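PDB 5M6G: beta-glucosidase from Saccharopolyspora erythraea D, which probably hydrolyses terminal, non-reducing beta-D-glucosyl residues with release of beta-D-glucose, as a member of glycosyl hydrolase family 3. Local coordinates for residues A425-K430 against S474-T479; G454-I459 against E500-E505; A494-G499 against A522-L527; L514-E519 against R542-A547. All coordinates share one frame; numbering follows the deposited sequence.

Contact 1. Residues A425-K430 against S474-T479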
# COMPACT_ATOMS: atom_id res chain seq x y z
N ALA A 425 16.80 -30.64 -1.35
CA ALA A 425 17.87 -30.86 -2.29
C ALA A 425 17.39 -30.64 -3.72
O ALA A 425 16.20 -30.77 -4.02
CB ALA A 425 18.43 -32.28 -2.16
N LYS A 426 18.32 -30.28 -4.59
CA LYS A 426 18.13 -30.42 -6.03
C LYS A 426 18.81 -31.71 -6.50
O LYS A 426 19.77 -31.70 -7.27
CB LYS A 426 18.68 -29.21 -6.77
CG LYS A 426 18.28 -27.86 -6.18
CD LYS A 426 19.13 -26.75 -6.78
CE LYS A 426 18.96 -25.44 -6.03
NZ LYS A 426 19.87 -24.38 -6.57
N ASP A 427 18.32 -32.85 -5.99
CA ASP A 427 18.96 -34.13 -6.23
C ASP A 427 18.27 -34.98 -7.29
O ASP A 427 18.89 -35.91 -7.81
CB ASP A 427 19.06 -34.95 -4.93
CG ASP A 427 17.69 -35.20 -4.28
OD1 ASP A 427 16.66 -35.01 -4.96
OD2 ASP A 427 17.66 -35.60 -3.09
N GLY A 428 17.01 -34.71 -7.61
CA GLY A 428 16.29 -35.45 -8.63
C GLY A 428 15.11 -36.27 -8.14
O GLY A 428 14.33 -36.73 -8.98
N GLY A 429 14.94 -36.49 -6.84
CA GLY A 429 13.79 -37.26 -6.37
C GLY A 429 12.48 -36.51 -6.56
O GLY A 429 12.44 -35.28 -6.57
N LYS A 430 11.40 -37.27 -6.75
CA LYS A 430 10.09 -36.68 -6.99
C LYS A 430 9.67 -35.77 -5.83
O LYS A 430 9.82 -36.12 -4.66
CB LYS A 430 9.03 -37.77 -7.13
CG LYS A 430 9.18 -38.69 -8.30
CD LYS A 430 8.53 -40.02 -7.96
CE LYS A 430 7.06 -39.85 -7.66
NZ LYS A 430 6.37 -41.17 -7.73
N SER A 474 15.16 -28.47 -11.02
CA SER A 474 15.05 -28.60 -12.48
C SER A 474 15.34 -30.01 -12.96
O SER A 474 14.95 -30.36 -14.08
CB SER A 474 15.98 -27.59 -13.16
OG SER A 474 17.29 -27.64 -12.63
N GLY A 475 16.02 -30.82 -12.16
CA GLY A 475 16.23 -32.21 -12.45
C GLY A 475 15.21 -33.14 -11.83
O GLY A 475 15.34 -34.36 -11.97
N SER A 476 14.19 -32.61 -11.16
CA SER A 476 13.24 -33.42 -10.42
C SER A 476 11.88 -33.41 -11.11
O SER A 476 11.46 -32.39 -11.65
CB SER A 476 13.06 -32.92 -8.98
OG SER A 476 14.25 -33.07 -8.21
N GLU A 477 11.21 -34.56 -11.06
CA GLU A 477 9.78 -34.60 -11.33
C GLU A 477 9.05 -33.88 -10.21
O GLU A 477 9.34 -34.08 -9.03
CB GLU A 477 9.31 -36.05 -11.42
CG GLU A 477 7.82 -36.24 -11.51
CD GLU A 477 7.43 -37.70 -11.62
OE1 GLU A 477 8.34 -38.56 -11.57
OE2 GLU A 477 6.23 -38.00 -11.77
N VAL A 478 8.09 -33.03 -10.58
CA VAL A 478 7.33 -32.24 -9.60
C VAL A 478 5.86 -32.45 -9.92
O VAL A 478 5.38 -31.99 -10.97
CB VAL A 478 7.69 -30.75 -9.63
CG1 VAL A 478 6.86 -29.98 -8.60
CG2 VAL A 478 9.18 -30.56 -9.38
N THR A 479 5.16 -33.14 -9.04
CA THR A 479 3.74 -33.41 -9.19
C THR A 479 2.96 -32.36 -8.42
O THR A 479 3.26 -32.09 -7.25
CB THR A 479 3.38 -34.80 -8.65
OG1 THR A 479 4.25 -35.80 -9.23
CG2 THR A 479 1.93 -35.14 -8.95
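With CG of E477 turned opposite its backbone N (chi1 172°) and CG of K430 turned opposite its own carbonyl carbon (chi1 -64°), the two chains run alongside each other in the same direction. They meet where two loops run into neighbouring parallel strands, 431-434 and the edge strand 478-480, of the mixed sheet in the C-terminal domain; an Asx turn at D427 shapes the first loop. OE1 of E477 sits 3.4 Å from CG of K430, so the carboxylate rests along the lysine methylenes. The charged ends do not touch, NZ of K430 staying 5.0 Å from OE1 of E477; NZ is hydrogen-bonded to S490, and K430 also makes a cation-pi contact with Y491. S476 reaches toward the first loop, its OG 3.2 Å from CA of G428 and its CB 3.4 Å from O of G429. R492 gathers these groups, bonding to OG of S476, O of G429 and OD1 of D427. The backbone angles of G428 would press a CB into O of D427, so glycine suits the position. In the Asx turn, N of G429 donates to OD1 of D427 at 2.9 Å from above the carboxylate plane, nearly straight at 166°. Beside it, CA of K430 offers a C-H to O of E477 at 3.4 Å.

Contact 2. Residues G454-I459 against E500-E505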
# COMPACT_ATOMS: atom_id res chain seq x y z
N GLY A 454 -8.03 -7.42 -5.24
CA GLY A 454 -7.30 -8.53 -5.79
C GLY A 454 -8.25 -9.64 -6.22
O GLY A 454 -9.46 -9.56 -6.04
N SER A 455 -7.68 -10.70 -6.79
CA SER A 455 -8.48 -11.84 -7.21
C SER A 455 -7.55 -13.02 -7.47
O SER A 455 -6.34 -12.86 -7.60
CB SER A 455 -9.30 -11.54 -8.47
OG SER A 455 -8.44 -11.27 -9.56
N SER A 456 -8.15 -14.20 -7.56
CA SER A 456 -7.41 -15.42 -7.86
C SER A 456 -7.21 -15.58 -9.36
O SER A 456 -8.02 -15.13 -10.17
CB SER A 456 -8.15 -16.64 -7.29
OG SER A 456 -8.30 -16.53 -5.89
N GLY A 457 -6.13 -16.25 -9.73
CA GLY A 457 -5.87 -16.58 -11.12
C GLY A 457 -4.65 -15.85 -11.66
O GLY A 457 -3.93 -15.15 -10.94
N ASP A 458 -4.45 -16.02 -12.97
CA ASP A 458 -3.29 -15.47 -13.66
C ASP A 458 -3.59 -14.04 -14.10
O ASP A 458 -3.80 -13.74 -15.27
CB ASP A 458 -2.91 -16.35 -14.84
CG ASP A 458 -1.47 -16.18 -15.26
OD1 ASP A 458 -0.85 -15.21 -14.79
OD2 ASP A 458 -0.96 -17.00 -16.05
N ILE A 459 -3.59 -13.13 -13.11
CA ILE A 459 -4.11 -11.79 -13.35
C ILE A 459 -3.06 -10.81 -13.86
O ILE A 459 -3.43 -9.71 -14.31
CB ILE A 459 -4.75 -11.22 -12.07
CG1 ILE A 459 -3.72 -11.10 -10.95
CG2 ILE A 459 -5.89 -12.12 -11.64
CD1 ILE A 459 -4.31 -10.43 -9.66
N GLU A 500 -4.41 -17.37 2.76
CA GLU A 500 -5.56 -16.54 2.43
C GLU A 500 -5.67 -16.30 0.92
O GLU A 500 -4.69 -16.43 0.18
CB GLU A 500 -5.46 -15.20 3.14
CG GLU A 500 -5.20 -15.30 4.63
CD GLU A 500 -5.24 -13.94 5.31
OE1 GLU A 500 -4.28 -13.15 5.14
OE2 GLU A 500 -6.25 -13.66 5.99
N THR A 501 -6.87 -15.94 0.49
CA THR A 501 -7.14 -15.38 -0.82
C THR A 501 -7.19 -13.85 -0.72
O THR A 501 -7.25 -13.30 0.39
CB THR A 501 -8.44 -15.94 -1.38
OG1 THR A 501 -9.50 -15.70 -0.44
CG2 THR A 501 -8.32 -17.47 -1.62
N PRO A 502 -7.15 -13.13 -1.84
CA PRO A 502 -6.93 -11.68 -1.77
C PRO A 502 -8.09 -10.90 -1.17
O PRO A 502 -9.26 -11.25 -1.34
CB PRO A 502 -6.72 -11.28 -3.24
CG PRO A 502 -6.22 -12.54 -3.92
CD PRO A 502 -6.95 -13.65 -3.22
N TYR A 503 -7.75 -9.82 -0.47
CA TYR A 503 -8.74 -8.91 0.11
C TYR A 503 -8.08 -7.55 0.29
O TYR A 503 -6.86 -7.41 0.24
CB TYR A 503 -9.26 -9.43 1.45
CG TYR A 503 -8.15 -9.76 2.41
CD1 TYR A 503 -7.55 -8.76 3.18
CD2 TYR A 503 -7.67 -11.06 2.53
CE1 TYR A 503 -6.51 -9.05 4.05
CE2 TYR A 503 -6.63 -11.36 3.39
CZ TYR A 503 -6.06 -10.35 4.15
OH TYR A 503 -5.02 -10.64 5.00
N ALA A 504 -8.92 -6.54 0.56
CA ALA A 504 -8.42 -5.21 0.90
C ALA A 504 -9.41 -4.51 1.81
O ALA A 504 -10.62 -4.68 1.67
CB ALA A 504 -8.17 -4.35 -0.35
N GLU A 505 -8.88 -3.71 2.72
CA GLU A 505 -9.64 -2.83 3.63
C GLU A 505 -10.64 -3.69 4.41
O GLU A 505 -10.31 -4.82 4.80
CB GLU A 505 -10.27 -1.68 2.85
CG GLU A 505 -9.30 -0.95 1.93
CD GLU A 505 -9.90 0.31 1.32
OE1 GLU A 505 -10.66 1.01 2.02
OE2 GLU A 505 -9.61 0.60 0.14
O HOH W 1 -10.67 -11.00 -3.86
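P502 presents its ring to the backbone of G454 and S455 and carries most of this surface contact between two loops. Its CB lies 3.7 Å from C of G454 and equally close to N of S455. One atom further, CG rests 3.7 Å from O of S455, and the ring ends with CD, 4.2 Å from OG of S456. That hydroxyl, turned opposite its own carbonyl carbon (chi1 -59°), only brushes the proline; its polar partner is OD1 of N443, on the helix 441-445 that also touches P502 and T501. A side chain on G454 would collide with CB of P502, and the positive phi of this residue favours glycine as well. The polar link between the loops is a water, which donates to O of G454 at 2.9 Å and to O of P502 at 2.9 Å. Behind the proline, Y503 turns away from the other loop and gives its OH to OE1 of E500 at 2.6 Å, a bond that meets the carboxylate on its syn side, 31° out of plane. OE1 of E500 also accepts from N of G541, so two donors grip this oxygen and help to fix the rotation of the carboxylate. The segment then runs on to E505, whose OE2 bonds to NE1 of W452 and weakly to O5 of the bound sorbitol: 454-459 packs against this loop at P502, and the loop, which follows strand 493-499 of the C-terminal domain, carries E505 into the sorbitol pocket of this family 3 enzyme.

Contact 3. Residues A494-G499 against A522-L527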
# COMPACT_ATOMS: atom_id res chain seq x y z
N ALA A 494 6.77 -33.15 0.47
CA ALA A 494 5.53 -32.55 -0.01
C ALA A 494 5.45 -31.12 0.51
O ALA A 494 5.71 -30.87 1.69
CB ALA A 494 4.30 -33.34 0.44
N ILE A 495 5.09 -30.19 -0.37
CA ILE A 495 5.03 -28.76 -0.06
C ILE A 495 3.57 -28.32 -0.19
O ILE A 495 2.97 -28.46 -1.26
CB ILE A 495 5.93 -27.93 -0.99
CG1 ILE A 495 7.36 -28.45 -0.93
CG2 ILE A 495 5.86 -26.43 -0.63
CD1 ILE A 495 8.19 -28.03 -2.12
N ALA A 496 3.02 -27.78 0.89
CA ALA A 496 1.63 -27.34 0.91
C ALA A 496 1.62 -25.82 1.04
O ALA A 496 1.95 -25.28 2.10
CB ALA A 496 0.87 -27.99 2.07
N VAL A 497 1.25 -25.13 -0.03
CA VAL A 497 1.22 -23.67 -0.05
C VAL A 497 -0.23 -23.27 0.20
O VAL A 497 -1.06 -23.35 -0.70
CB VAL A 497 1.76 -23.10 -1.36
CG1 VAL A 497 2.00 -21.60 -1.22
CG2 VAL A 497 3.05 -23.81 -1.74
N VAL A 498 -0.51 -22.84 1.43
CA VAL A 498 -1.87 -22.59 1.89
C VAL A 498 -2.02 -21.12 2.27
O VAL A 498 -1.12 -20.30 2.02
CB VAL A 498 -2.21 -23.52 3.08
CG1 VAL A 498 -2.09 -25.00 2.67
CG2 VAL A 498 -1.28 -23.23 4.25
N GLY A 499 -3.16 -20.75 2.88
CA GLY A 499 -3.33 -19.42 3.45
C GLY A 499 -4.54 -18.69 2.88
O GLY A 499 -5.57 -19.31 2.57
N ALA A 522 -7.59 -29.96 5.19
CA ALA A 522 -7.75 -31.23 4.48
C ALA A 522 -6.52 -31.55 3.62
O ALA A 522 -6.05 -32.69 3.60
CB ALA A 522 -9.00 -31.19 3.61
N THR A 523 -6.01 -30.56 2.89
CA THR A 523 -4.87 -30.82 2.02
C THR A 523 -3.61 -31.15 2.82
O THR A 523 -2.87 -32.08 2.48
CB THR A 523 -4.64 -29.62 1.10
OG1 THR A 523 -5.72 -29.55 0.18
CG2 THR A 523 -3.33 -29.78 0.33
N ILE A 524 -3.35 -30.40 3.90
CA ILE A 524 -2.18 -30.71 4.72
C ILE A 524 -2.32 -32.09 5.35
O ILE A 524 -1.35 -32.85 5.43
CB ILE A 524 -1.97 -29.62 5.79
CG1 ILE A 524 -1.59 -28.29 5.15
CG2 ILE A 524 -0.91 -30.08 6.79
CD1 ILE A 524 -1.64 -27.11 6.14
N ALA A 525 -3.53 -32.44 5.81
CA ALA A 525 -3.72 -33.76 6.42
C ALA A 525 -3.49 -34.86 5.40
O ALA A 525 -2.86 -35.89 5.71
CB ALA A 525 -5.13 -33.86 7.02
N LYS A 526 -3.97 -34.66 4.18
CA LYS A 526 -3.72 -35.64 3.12
C LYS A 526 -2.23 -35.81 2.86
O LYS A 526 -1.76 -36.94 2.64
CB LYS A 526 -4.45 -35.21 1.85
CG LYS A 526 -4.42 -36.25 0.74
CD LYS A 526 -5.17 -35.75 -0.48
CE LYS A 526 -6.62 -35.47 -0.12
NZ LYS A 526 -7.33 -36.73 0.22
N LEU A 527 -1.47 -34.71 2.89
CA LEU A 527 -0.03 -34.80 2.67
C LEU A 527 0.67 -35.47 3.85
O LEU A 527 1.57 -36.29 3.65
CB LEU A 527 0.58 -33.42 2.45
CG LEU A 527 0.17 -32.59 1.23
CD1 LEU A 527 1.19 -31.47 1.00
CD2 LEU A 527 0.04 -33.45 0.01
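L527 lays CD1 over two strand alanines, 3.7 Å from CB of A494 and 3.7 Å from CB of A496, so a single methyl spans the gap between them. Its first torsion, -63°, sets CG opposite the carbonyl carbon and directs the branch down onto the sheet. One helical turn earlier, I524 continues the row: CG1 comes to 4.0 Å from CB of A496, and CD1 reaches 4.1 Å from CG1 of V498, the isoleucine and valine side chains crossing at about a right angle. A494, A496 and V498 thus offer one face of strand 494-499 to the helix, and the small alanines leave room for the longer leucine and isoleucine. The contact is wholly apolar and buried. The axes approach to 9.1 Å and run almost exactly antiparallel, at 174°, so I524 and L527 meet alternate strand residues. Neighbouring strands extend the surface: I524 also touches V536, and L527 touches F432. On the reverse face of the strand, I495 and V497 pack against I469 and I465 of helix 465-472, so the sheet has helices on both sides. At the strand's end, N of G499 is hydrogen-bonded to OD2 of D520 on the covering helix. Strand 493-499, helix 518-528 and the adjacent parallel strand 534-539 form a beta-alpha-beta crossover, the building unit of the alpha/beta sandwich that makes up the family 3 C-terminal domain.

Contact 4. Residues L514-E519 against R542-A547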
# COMPACT_ATOMS: atom_id res chain seq x y z
N LEU A 514 -9.01 -16.74 12.58
CA LEU A 514 -7.91 -16.74 11.62
C LEU A 514 -7.31 -18.13 11.42
O LEU A 514 -6.17 -18.23 10.96
CB LEU A 514 -6.82 -15.76 12.05
CG LEU A 514 -7.13 -14.28 11.74
CD1 LEU A 514 -6.16 -13.34 12.44
CD2 LEU A 514 -7.11 -14.03 10.24
N GLY A 515 -8.04 -19.19 11.74
CA GLY A 515 -7.54 -20.52 11.47
C GLY A 515 -7.54 -20.85 9.99
O GLY A 515 -8.19 -20.20 9.17
N LEU A 516 -6.78 -21.88 9.63
CA LEU A 516 -6.81 -22.34 8.25
C LEU A 516 -8.21 -22.82 7.88
O LEU A 516 -8.89 -23.45 8.69
CB LEU A 516 -5.79 -23.48 8.05
CG LEU A 516 -4.32 -23.10 8.23
CD1 LEU A 516 -3.46 -24.34 8.20
CD2 LEU A 516 -3.92 -22.13 7.13
N ASP A 517 -8.64 -22.50 6.67
CA ASP A 517 -9.95 -22.97 6.22
C ASP A 517 -9.93 -24.49 6.03
O ASP A 517 -8.90 -25.16 6.21
CB ASP A 517 -10.38 -22.23 4.95
CG ASP A 517 -9.47 -22.47 3.75
OD1 ASP A 517 -8.75 -23.48 3.71
OD2 ASP A 517 -9.51 -21.63 2.82
N GLU A 518 -11.08 -25.04 5.68
CA GLU A 518 -11.18 -26.50 5.70
C GLU A 518 -10.42 -27.12 4.54
O GLU A 518 -9.91 -28.24 4.67
CB GLU A 518 -12.65 -26.93 5.72
CG GLU A 518 -13.30 -26.63 7.08
CD GLU A 518 -14.52 -27.50 7.38
OE1 GLU A 518 -15.04 -28.15 6.45
OE2 GLU A 518 -14.94 -27.54 8.56
N GLU A 519 -10.29 -26.40 3.43
CA GLU A 519 -9.50 -26.92 2.32
C GLU A 519 -8.03 -27.03 2.71
O GLU A 519 -7.40 -28.07 2.47
CB GLU A 519 -9.67 -26.03 1.09
CG GLU A 519 -8.70 -26.42 -0.03
CD GLU A 519 -8.78 -25.51 -1.26
OE1 GLU A 519 -7.99 -25.75 -2.20
OE2 GLU A 519 -9.63 -24.59 -1.30
N ARG A 542 -0.99 -11.87 7.17
CA ARG A 542 -0.91 -11.71 8.62
C ARG A 542 -0.61 -13.08 9.22
O ARG A 542 -0.77 -14.09 8.54
CB ARG A 542 -2.23 -11.18 9.16
CG ARG A 542 -3.41 -12.01 8.66
CD ARG A 542 -4.74 -11.39 9.05
NE ARG A 542 -5.71 -11.58 7.98
CZ ARG A 542 -6.88 -10.96 7.89
NH1 ARG A 542 -7.25 -10.08 8.83
NH2 ARG A 542 -7.67 -11.19 6.85
N PRO A 543 -0.21 -13.15 10.49
CA PRO A 543 -0.20 -14.45 11.17
C PRO A 543 -1.57 -15.10 11.07
O PRO A 543 -2.60 -14.43 11.04
CB PRO A 543 0.15 -14.08 12.62
CG PRO A 543 0.90 -12.77 12.51
CD PRO A 543 0.22 -12.04 11.37
N LEU A 544 -1.57 -16.43 10.98
CA LEU A 544 -2.78 -17.23 11.00
C LEU A 544 -2.75 -18.14 12.22
O LEU A 544 -1.68 -18.49 12.72
CB LEU A 544 -2.93 -18.07 9.72
CG LEU A 544 -3.02 -17.30 8.41
CD1 LEU A 544 -3.22 -18.29 7.24
CD2 LEU A 544 -4.14 -16.25 8.43
N ASP A 545 -3.93 -18.53 12.68
CA ASP A 545 -4.07 -19.30 13.92
C ASP A 545 -3.79 -20.77 13.63
O ASP A 545 -4.67 -21.51 13.16
CB ASP A 545 -5.47 -19.09 14.49
CG ASP A 545 -5.61 -19.58 15.91
OD1 ASP A 545 -4.60 -19.99 16.53
OD2 ASP A 545 -6.75 -19.53 16.43
N ILE A 546 -2.56 -21.21 13.91
CA ILE A 546 -2.08 -22.53 13.50
C ILE A 546 -1.50 -23.32 14.66
O ILE A 546 -0.95 -24.41 14.43
CB ILE A 546 -1.02 -22.41 12.40
CG1 ILE A 546 0.14 -21.56 12.94
CG2 ILE A 546 -1.62 -21.84 11.12
CD1 ILE A 546 1.31 -21.49 12.07
N ALA A 547 -1.56 -22.80 15.89
CA ALA A 547 -0.83 -23.41 16.99
C ALA A 547 -1.29 -24.83 17.26
O ALA A 547 -0.51 -25.65 17.76
CB ALA A 547 -0.98 -22.57 18.26
O HOH W 2 -8.90 -18.60 14.84
O HOH W 3 -5.60 -23.58 11.67
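L514 and D545 are joined by the direct hydrogen bond of this contact: N of D545 donates to O of L514 at 2.8 Å, nearly straight (165°) but arriving 59° out of the carbonyl plane. Two waters reinforce it. One accepts from N of L514 at 2.9 Å and donates to OD2 of D545; the other accepts from N of L516 and donates to O of D545 at 2.7 Å. That same carbonyl also receives a C-H from CA of G515. Apolar contacts lie deeper. The side chains of L516 and L544 cross nearly perpendicularly, CD2 of L516 being 3.9 Å from CD1 of L544, and CG of L516 meets CG2 of I546 at 4.2 Å, while CD2 of L514 faces CD2 of L544. Both segments belong to a beta-alpha-beta crossover: one leads into and begins helix 518-528, the other follows strand 534-539; D517 is the helix N-cap, its OD1 bonded to N of D520. The remaining contact is between a methyl and a charged plane. R542, its CG set between backbone N and carbonyl carbon (chi1 51°), brings its guanidinium under L514, whose CD2 stands 3.6 Å from NE over one face, offset toward the rim. The guanidinium is held by E500 and by the carbonyls of G508 and D188. With an alanine here, L514 CD2 would probably lose the flat group it rests on, and E500 OE2 is likely to lose its charged mate. CD1 of L514 lies 4.0 Å from the buried O of P543.

Overall arrangement
From the N terminus the chain opens contact 1 at 425-430 and contact 2 at 454-459. Contact 1 closes at 474-479 on an edge strand of the sheet; contact 2 closes at 500-505, after contact 3 has opened on strand 494-499. Contact 4 opens at 514-519 before helix segment 522-527 closes contact 3, then closes at 542-547. Each contact therefore crosses the next except that contact 1 closes before contacts 3 and 4 open; none nests. Contacts 3 and 4 touch, I524 and V498 meeting L516, and R542 reaches E500 of contact 2. Contact 1 touches none, its centre about 19 Å from that of contact 3. Together they link one sheet edge, a covering helix and the loop carrying E505.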